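Local coordinates for protein NolR (Sinorhizobium fredii, PDB 4OMZ) that probably binds DNA through a helix-turn-helix domain of the ArsR type and regulates the transcription of nodulation and symbiosis genes in rhizobia, at residues Ile34-Val39 against Lys92-Leu97. Numbering follows the deposited sequence.
Sequences ILDSLV and KILGAL
L94 meets V39 and D36 through a single methyl group, CD1, so that one leucine carries nearly the whole contact. The apolar part is the approach of V39 CG2 to L94 CD1 at 4.0 Å, the two side chains running alongside one another in opposing senses. In V39, CG1 is anti to the backbone N (chi1 154°); this rotation leaves CG2 as the methyl that meets L94, and beta-branching keeps it near its own helix, so the longer leucine reaches across. L35 also has its CB directed toward helix 88-101, but its side chain comes no nearer than 5.2 Å, from CB to L94 CD1; its backbone O is closer, 4.4 Å from the same methyl.

On the polar side, D36 has CG swung anti to the backbone N, chi1 -152°, which brings OD1 to 3.9 Å from L94 CD1, a van der Waals touch. Its carboxylate can remain hydrated at this partly exposed margin, and OD2 has a weak, long ion pair with K40. No hydrogen bond joins the segments.

The short axes stay 11.5 Å apart and cross at -111°, a loose packing. On another side of helix 29-40, I34 packs on helices 45-51 and 56-68 of the winged helix-turn-helix fold, and L38 shares a backbone hydrogen bond with S85, just after strand 80-84 of the antiparallel wing. I93 touches helix 10-26 and A96 of the second subunit, so helix 88-101 contributes to the dimer interface while its L94 side faces helix 29-40.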
ATOM      1  N   ILE A  34      -8.619  -0.435  10.822  1.00 43.51           N
ATOM      2  CA  ILE A  34      -9.601  -1.507  10.723  1.00 43.51           C
ATOM      3  C   ILE A  34      -8.926  -2.875  10.593  1.00 48.07           C
ATOM      4  O   ILE A  34      -9.260  -3.800  11.320  1.00 43.38           O
ATOM      5  CB  ILE A  34     -10.545  -1.298   9.525  1.00 43.25           C
ATOM      6  CG1 ILE A  34     -11.443  -0.081   9.757  1.00 43.97           C
ATOM      7  CG2 ILE A  34     -11.380  -2.548   9.279  1.00 43.15           C
ATOM      8  CD1 ILE A  34     -12.087   0.456   8.494  1.00 43.76           C
ATOM      9  N   LEU A  35      -7.983  -3.003   9.663  1.00 42.28           N
ATOM     10  CA  LEU A  35      -7.308  -4.282   9.444  1.00 46.17           C
ATOM     11  C   LEU A  35      -6.462  -4.695  10.641  1.00 42.33           C
ATOM     12  O   LEU A  35      -6.351  -5.879  10.943  1.00 42.46           O
ATOM     13  CB  LEU A  35      -6.430  -4.228   8.187  1.00 41.06           C
ATOM     14  CG  LEU A  35      -7.165  -4.371   6.855  1.00 40.54           C
ATOM     15  CD1 LEU A  35      -6.261  -4.004   5.704  1.00 39.78           C
ATOM     16  CD2 LEU A  35      -7.694  -5.783   6.689  1.00 40.54           C
ATOM     17  N   ASP A  36      -5.867  -3.719  11.321  1.00 49.92           N
ATOM     18  CA  ASP A  36      -5.110  -3.999  12.537  1.00 47.67           C
ATOM     19  C   ASP A  36      -6.046  -4.629  13.572  1.00 47.09           C
ATOM     20  O   ASP A  36      -5.830  -5.759  14.064  1.00 47.66           O
ATOM     21  CB  ASP A  36      -4.479  -2.715  13.076  1.00 43.44           C
ATOM     22  CG  ASP A  36      -3.208  -2.971  13.861  1.00 55.82           C
ATOM     23  OD1 ASP A  36      -2.243  -3.496  13.268  1.00 58.30           O
ATOM     24  OD2 ASP A  36      -3.169  -2.641  15.064  1.00 64.16           O
ATOM     25  N   SER A  37      -7.144  -3.926  13.823  1.00 44.24           N
ATOM     26  CA  SER A  37      -8.121  -4.379  14.795  1.00 44.95           C
ATOM     27  C   SER A  37      -8.696  -5.753  14.439  1.00 44.79           C
ATOM     28  O   SER A  37      -8.799  -6.628  15.295  1.00 45.28           O
ATOM     29  CB  SER A  37      -9.237  -3.345  14.911  1.00 45.36           C
ATOM     30  OG  SER A  37      -8.703  -2.052  15.116  1.00 45.54           O
ATOM     31  N   LEU A  38      -9.043  -5.946  13.172  1.00 46.82           N
ATOM     32  CA  LEU A  38      -9.635  -7.196  12.708  1.00 44.04           C
ATOM     33  C   LEU A  38      -8.631  -8.340  12.699  1.00 43.90           C
ATOM     34  O   LEU A  38      -9.017  -9.508  12.775  1.00 44.11           O
ATOM     35  CB  LEU A  38     -10.226  -7.014  11.312  1.00 43.44           C
ATOM     36  CG  LEU A  38     -11.487  -6.155  11.255  1.00 43.74           C
ATOM     37  CD1 LEU A  38     -12.134  -6.234   9.882  1.00 43.23           C
ATOM     38  CD2 LEU A  38     -12.456  -6.610  12.335  1.00 48.64           C
ATOM     39  N   VAL A  39      -7.347  -8.018  12.590  1.00 47.08           N
ATOM     40  CA  VAL A  39      -6.340  -9.065  12.688  1.00 57.88           C
ATOM     41  C   VAL A  39      -6.233  -9.526  14.133  1.00 60.94           C
ATOM     42  O   VAL A  39      -6.033 -10.714  14.391  1.00 44.84           O
ATOM     43  CB  VAL A  39      -4.951  -8.595  12.184  1.00 48.11           C
ATOM     44  CG1 VAL A  39      -3.835  -9.381  12.849  1.00 43.70           C
ATOM     45  CG2 VAL A  39      -4.863  -8.736  10.677  1.00 45.30           C
ATOM     46  N   LYS A  92       1.340  -9.994   5.997  1.00 18.73           N
ATOM     47  CA  LYS A  92       2.686  -9.736   5.499  1.00 22.77           C
ATOM     48  C   LYS A  92       2.944  -8.238   5.366  1.00 24.97           C
ATOM     49  O   LYS A  92       4.025  -7.753   5.720  1.00 24.74           O
ATOM     50  CB  LYS A  92       2.918 -10.440   4.164  1.00 19.24           C
ATOM     51  CG  LYS A  92       3.259 -11.914   4.327  1.00 19.99           C
ATOM     52  CD  LYS A  92       3.100 -12.691   3.033  1.00 23.69           C
ATOM     53  CE  LYS A  92       3.621 -14.101   3.194  1.00 24.82           C
ATOM     54  NZ  LYS A  92       5.004 -14.230   2.672  1.00 47.53           N
ATOM     55  N   ILE A  93       1.955  -7.497   4.873  1.00 26.27           N
ATOM     56  CA  ILE A  93       2.139  -6.054   4.740  1.00 35.22           C
ATOM     57  C   ILE A  93       2.237  -5.394   6.117  1.00 36.37           C
ATOM     58  O   ILE A  93       3.092  -4.538   6.331  1.00 41.28           O
ATOM     59  CB  ILE A  93       1.015  -5.402   3.922  1.00 29.02           C
ATOM     60  CG1 ILE A  93       1.052  -5.926   2.484  1.00 25.09           C
ATOM     61  CG2 ILE A  93       1.166  -3.888   3.918  1.00 18.85           C
ATOM     62  CD1 ILE A  93       2.376  -5.706   1.793  1.00 18.80           C
ATOM     63  N   LEU A  94       1.384  -5.810   7.051  1.00 34.23           N
ATOM     64  CA  LEU A  94       1.444  -5.290   8.416  1.00 29.01           C
ATOM     65  C   LEU A  94       2.790  -5.622   9.042  1.00 25.02           C
ATOM     66  O   LEU A  94       3.303  -4.855   9.841  1.00 21.19           O
ATOM     67  CB  LEU A  94       0.313  -5.843   9.292  1.00 20.03           C
ATOM     68  CG  LEU A  94      -1.136  -5.376   9.102  1.00 20.09           C
ATOM     69  CD1 LEU A  94      -2.014  -5.963  10.198  1.00 22.33           C
ATOM     70  CD2 LEU A  94      -1.236  -3.869   9.119  1.00 20.75           C
ATOM     71  N   GLY A  95       3.351  -6.775   8.689  1.00 20.15           N
ATOM     72  CA  GLY A  95       4.662  -7.162   9.177  1.00 20.96           C
ATOM     73  C   GLY A  95       5.720  -6.210   8.649  1.00 31.58           C
ATOM     74  O   GLY A  95       6.589  -5.739   9.390  1.00 22.27           O
ATOM     75  N   ALA A  96       5.643  -5.933   7.350  1.00 37.53           N
ATOM     76  CA  ALA A  96       6.555  -4.990   6.720  1.00 27.30           C
ATOM     77  C   ALA A  96       6.485  -3.621   7.391  1.00 22.97           C
ATOM     78  O   ALA A  96       7.503  -3.082   7.808  1.00 25.44           O
ATOM     79  CB  ALA A  96       6.242  -4.873   5.244  1.00 20.56           C
ATOM     80  N   LEU A  97       5.277  -3.083   7.531  1.00 28.92           N
ATOM     81  CA  LEU A  97       5.082  -1.778   8.158  1.00 29.66           C
ATOM     82  C   LEU A  97       5.560  -1.790   9.598  1.00 24.07           C
ATOM     83  O   LEU A  97       6.115  -0.813  10.084  1.00 31.50           O
ATOM     84  CB  LEU A  97       3.614  -1.357   8.090  1.00 27.16           C
ATOM     85  CG  LEU A  97       3.131  -1.017   6.679  1.00 36.60           C
ATOM     86  CD1 LEU A  97       1.652  -0.638   6.673  1.00 37.09           C
ATOM     87  CD2 LEU A  97       3.989   0.097   6.082  1.00 30.28           C
TER